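Local coordinates for protein similar to sp|P32453 Saccharomyces cerevisiae YNL315c ATP11 (Candida glabrata CBS 138, PDB 2P4F) that probably acts as a mitochondrial chaperone of the ATP11 family, binding unfolded protein, at residues 254-262 / 269-277. Sequence-based numbering, arbitrary orientation.
Sequences VQRFYGAMG and KERIQLLED
Arg271 lays its aliphatic chain over one face of the Phe257 ring, where the two helices come closest. Its CD sits over the ring centre, 3.8 Å from the centroid and 10° off the normal, a CH-pi contact that a long arginine can make while carrying its charge onward. The chain runs extended from CG to NE (chi3 179°), so the guanidinium passes beyond the ring, with Phe257 CZ near its edge. Leu274 CD2 approaches Phe257 CE1 obliquely at 4.1 Å. Branched Leu275 spreads its two methyls over Tyr258: CD2 lies over the ring face, 3.8 Å from its centroid, and CD1 at the hydroxyl end, 3.5 Å from OH. The tyrosine suits this buried place because its hydroxyl is bonded to Asn154 O.

Here helix 244-257 ends in an inverse gamma turn centred on Tyr258, and a short connection leads on into helix 266-280, packing this helical pair beside strand 156-162 of the antiparallel half-barrel sheet. At the backbone angles of Gly259, with its positive phi, a CB would press against Tyr258 O, so glycine suits the place.

The looser side is that of partly exposed Ile272, whose CD1 meets Gly259 CA and stands 4.4 Å from Ala260 CB. The polar edge is close-packed: the guanidinium groups of buried Arg271 and partly exposed Arg256 stack, planes 27° and centres 3.6 Å apart. Their like charges are probably eased by oxygens: Asn253 OD1 accepts from Arg256 NE and Ser296 O from NH1; Leu293 O and Glu298 O accept from Arg271 NH2 and NH1. A water accepts from Arg271 NH1 at 2.9 Å and donates to Arg256 O.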
loop_
_atom_site.group_PDB
_atom_site.type_symbol
_atom_site.label_atom_id
_atom_site.label_comp_id
_atom_site.label_asym_id
_atom_site.label_seq_id
_atom_site.Cartn_x
_atom_site.Cartn_y
_atom_site.Cartn_z
ATOM N N VAL A 254 1.867 -1.246 6.638
ATOM C CA VAL A 254 2.754 -0.726 5.578
ATOM C C VAL A 254 3.009 0.762 5.786
ATOM O O VAL A 254 4.151 1.186 5.701
ATOM C CB VAL A 254 2.134 -0.933 4.186
ATOM C CG1 VAL A 254 2.888 -0.185 3.107
ATOM C CG2 VAL A 254 2.080 -2.426 3.822
ATOM N N GLN A 255 1.940 1.495 6.119
ATOM C CA GLN A 255 2.119 2.922 6.353
ATOM C C GLN A 255 3.063 3.179 7.522
ATOM O O GLN A 255 3.882 4.105 7.517
ATOM C CB GLN A 255 0.760 3.559 6.649
ATOM C CG GLN A 255 -0.155 3.519 5.424
ATOM C CD GLN A 255 -1.496 4.173 5.687
ATOM O OE1 GLN A 255 -2.415 4.051 4.887
ATOM N NE2 GLN A 255 -1.575 4.879 6.820
ATOM N N ARG A 256 2.985 2.382 8.590
ATOM C CA ARG A 256 3.807 2.650 9.775
ATOM C C ARG A 256 5.280 2.430 9.484
ATOM O O ARG A 256 6.125 3.171 9.989
ATOM C CB ARG A 256 3.358 1.764 10.961
ATOM C CG ARG A 256 1.966 2.171 11.484
ATOM C CD ARG A 256 1.736 1.800 12.941
ATOM N NE ARG A 256 1.960 0.344 13.129
ATOM C CZ ARG A 256 1.932 -0.163 14.360
ATOM N NH1 ARG A 256 2.139 -1.460 14.553
ATOM N NH2 ARG A 256 1.683 0.624 15.419
ATOM N N PHE A 257 5.596 1.396 8.698
ATOM C CA PHE A 257 6.998 1.108 8.386
ATOM C C PHE A 257 7.525 2.042 7.296
ATOM O O PHE A 257 8.699 2.449 7.335
ATOM C CB PHE A 257 7.162 -0.362 7.979
ATOM C CG PHE A 257 7.149 -1.252 9.223
ATOM C CD1 PHE A 257 8.349 -1.549 9.868
ATOM C CD2 PHE A 257 5.957 -1.765 9.716
ATOM C CE1 PHE A 257 8.288 -2.363 10.992
ATOM C CE2 PHE A 257 5.893 -2.561 10.847
ATOM C CZ PHE A 257 7.087 -2.864 11.503
ATOM N N TYR A 258 6.649 2.451 6.351
ATOM C CA TYR A 258 7.118 3.286 5.247
ATOM C C TYR A 258 7.041 4.763 5.590
ATOM O O TYR A 258 6.519 5.612 4.926
ATOM C CB TYR A 258 6.326 2.943 3.975
ATOM C CG TYR A 258 6.948 1.709 3.332
ATOM C CD1 TYR A 258 7.925 1.838 2.348
ATOM C CD2 TYR A 258 6.557 0.418 3.738
ATOM C CE1 TYR A 258 8.505 0.714 1.761
ATOM C CE2 TYR A 258 7.133 -0.731 3.153
ATOM C CZ TYR A 258 8.095 -0.544 2.164
ATOM O OH TYR A 258 8.659 -1.676 1.600
ATOM N N GLY A 259 7.667 5.158 6.677
ATOM C CA GLY A 259 7.811 6.616 6.847
ATOM C C GLY A 259 6.987 6.990 8.069
ATOM O O GLY A 259 7.071 8.131 8.542
ATOM N N ALA A 260 6.241 5.988 8.511
ATOM C CA ALA A 260 5.551 6.045 9.829
ATOM C C ALA A 260 4.810 7.363 9.986
ATOM O O ALA A 260 4.804 8.027 11.039
ATOM C CB ALA A 260 6.536 5.863 10.963
ATOM N N MET A 261 4.191 7.691 8.874
ATOM C CA MET A 261 3.426 8.858 8.549
ATOM C C MET A 261 4.047 10.055 9.282
ATOM O O MET A 261 3.353 10.685 10.072
ATOM C CB MET A 261 1.949 8.647 8.896
ATOM C CG MET A 261 1.664 8.279 10.340
ATOM S SD MET A 261 0.846 6.688 10.615
ATOM C CE MET A 261 2.051 5.553 9.954
ATOM N N GLY A 262 5.323 10.322 9.040
ATOM C CA GLY A 262 6.116 11.444 9.494
ATOM C C GLY A 262 6.370 11.439 10.990
ATOM O O GLY A 262 6.820 12.436 11.572
ATOM N N LYS A 269 11.193 5.533 14.431
ATOM C CA LYS A 269 12.562 5.422 13.868
ATOM C C LYS A 269 13.028 3.970 13.840
ATOM O O LYS A 269 13.738 3.574 12.905
ATOM C CB LYS A 269 13.559 6.318 14.616
ATOM C CG LYS A 269 13.197 7.796 14.562
ATOM C CD LYS A 269 14.229 8.647 15.337
ATOM C CE LYS A 269 13.572 9.827 16.026
ATOM N NZ LYS A 269 14.421 10.227 17.197
ATOM N N GLU A 270 12.623 3.185 14.850
ATOM C CA GLU A 270 13.018 1.781 14.857
ATOM C C GLU A 270 12.359 1.037 13.696
ATOM O O GLU A 270 12.979 0.197 13.035
ATOM C CB GLU A 270 12.600 1.066 16.123
ATOM C CG GLU A 270 13.410 1.389 17.348
ATOM C CD GLU A 270 12.861 0.534 18.494
ATOM O OE1 GLU A 270 12.112 1.070 19.342
ATOM O OE2 GLU A 270 13.230 -0.660 18.491
ATOM N N ARG A 271 11.098 1.385 13.437
ATOM C CA ARG A 271 10.440 0.766 12.275
ATOM C C ARG A 271 11.105 1.133 10.958
ATOM O O ARG A 271 11.334 0.241 10.085
ATOM C CB ARG A 271 8.964 1.197 12.218
ATOM C CG ARG A 271 8.141 0.553 13.332
ATOM C CD ARG A 271 6.626 0.638 13.025
ATOM N NE ARG A 271 5.939 -0.028 14.133
ATOM C CZ ARG A 271 5.369 0.613 15.165
ATOM N NH1 ARG A 271 5.372 1.954 15.219
ATOM N NH2 ARG A 271 4.772 -0.064 16.160
ATOM N N ILE A 272 11.432 2.409 10.772
ATOM C CA ILE A 272 12.059 2.813 9.517
ATOM C C ILE A 272 13.422 2.146 9.405
ATOM O O ILE A 272 13.821 1.686 8.334
ATOM C CB ILE A 272 12.150 4.338 9.449
ATOM C CG1 ILE A 272 10.756 4.942 9.248
ATOM C CG2 ILE A 272 13.151 4.770 8.383
ATOM C CD1 ILE A 272 10.632 6.398 9.593
ATOM N N GLN A 273 14.167 2.069 10.507
ATOM C CA GLN A 273 15.506 1.464 10.442
ATOM C C GLN A 273 15.405 -0.016 10.068
ATOM O O GLN A 273 16.246 -0.565 9.345
ATOM C CB GLN A 273 16.213 1.609 11.812
ATOM C CG GLN A 273 17.656 1.077 11.763
ATOM C CD GLN A 273 18.538 1.957 10.892
ATOM O OE1 GLN A 273 18.603 3.176 11.065
ATOM N NE2 GLN A 273 19.237 1.374 9.911
ATOM N N LEU A 274 14.347 -0.691 10.579
ATOM C CA LEU A 274 14.211 -2.094 10.212
ATOM C C LEU A 274 13.905 -2.269 8.729
ATOM O O LEU A 274 14.377 -3.218 8.051
ATOM C CB LEU A 274 13.056 -2.721 11.005
ATOM C CG LEU A 274 12.957 -4.230 10.981
ATOM C CD1 LEU A 274 14.152 -4.897 11.674
ATOM C CD2 LEU A 274 11.620 -4.685 11.590
ATOM N N LEU A 275 13.056 -1.394 8.207
ATOM C CA LEU A 275 12.743 -1.388 6.764
ATOM C C LEU A 275 14.029 -1.203 5.958
ATOM O O LEU A 275 14.317 -1.919 4.941
ATOM C CB LEU A 275 11.739 -0.262 6.451
ATOM C CG LEU A 275 11.493 -0.022 4.957
ATOM C CD1 LEU A 275 10.787 -1.222 4.348
ATOM C CD2 LEU A 275 10.674 1.260 4.809
ATOM N N GLU A 276 14.829 -0.224 6.373
ATOM C CA GLU A 276 16.072 0.025 5.613
ATOM C C GLU A 276 17.031 -1.142 5.736
ATOM O O GLU A 276 17.643 -1.591 4.766
ATOM C CB GLU A 276 16.725 1.341 6.098
ATOM C CG GLU A 276 15.838 2.555 5.726
ATOM C CD GLU A 276 16.384 3.848 6.261
ATOM O OE1 GLU A 276 17.192 3.848 7.233
ATOM O OE2 GLU A 276 16.011 4.915 5.690
ATOM N N ASP A 277 17.153 -1.694 6.944
ATOM C CA ASP A 277 18.058 -2.833 7.113
ATOM C C ASP A 277 17.653 -4.025 6.280
ATOM O O ASP A 277 18.509 -4.734 5.705
ATOM C CB ASP A 277 18.078 -3.239 8.597
ATOM C CG ASP A 277 18.903 -2.291 9.437
ATOM O OD1 ASP A 277 19.687 -1.474 8.916
ATOM O OD2 ASP A 277 18.735 -2.364 10.684
HETATM O O HOH W 1 5.628 3.885 13.101
#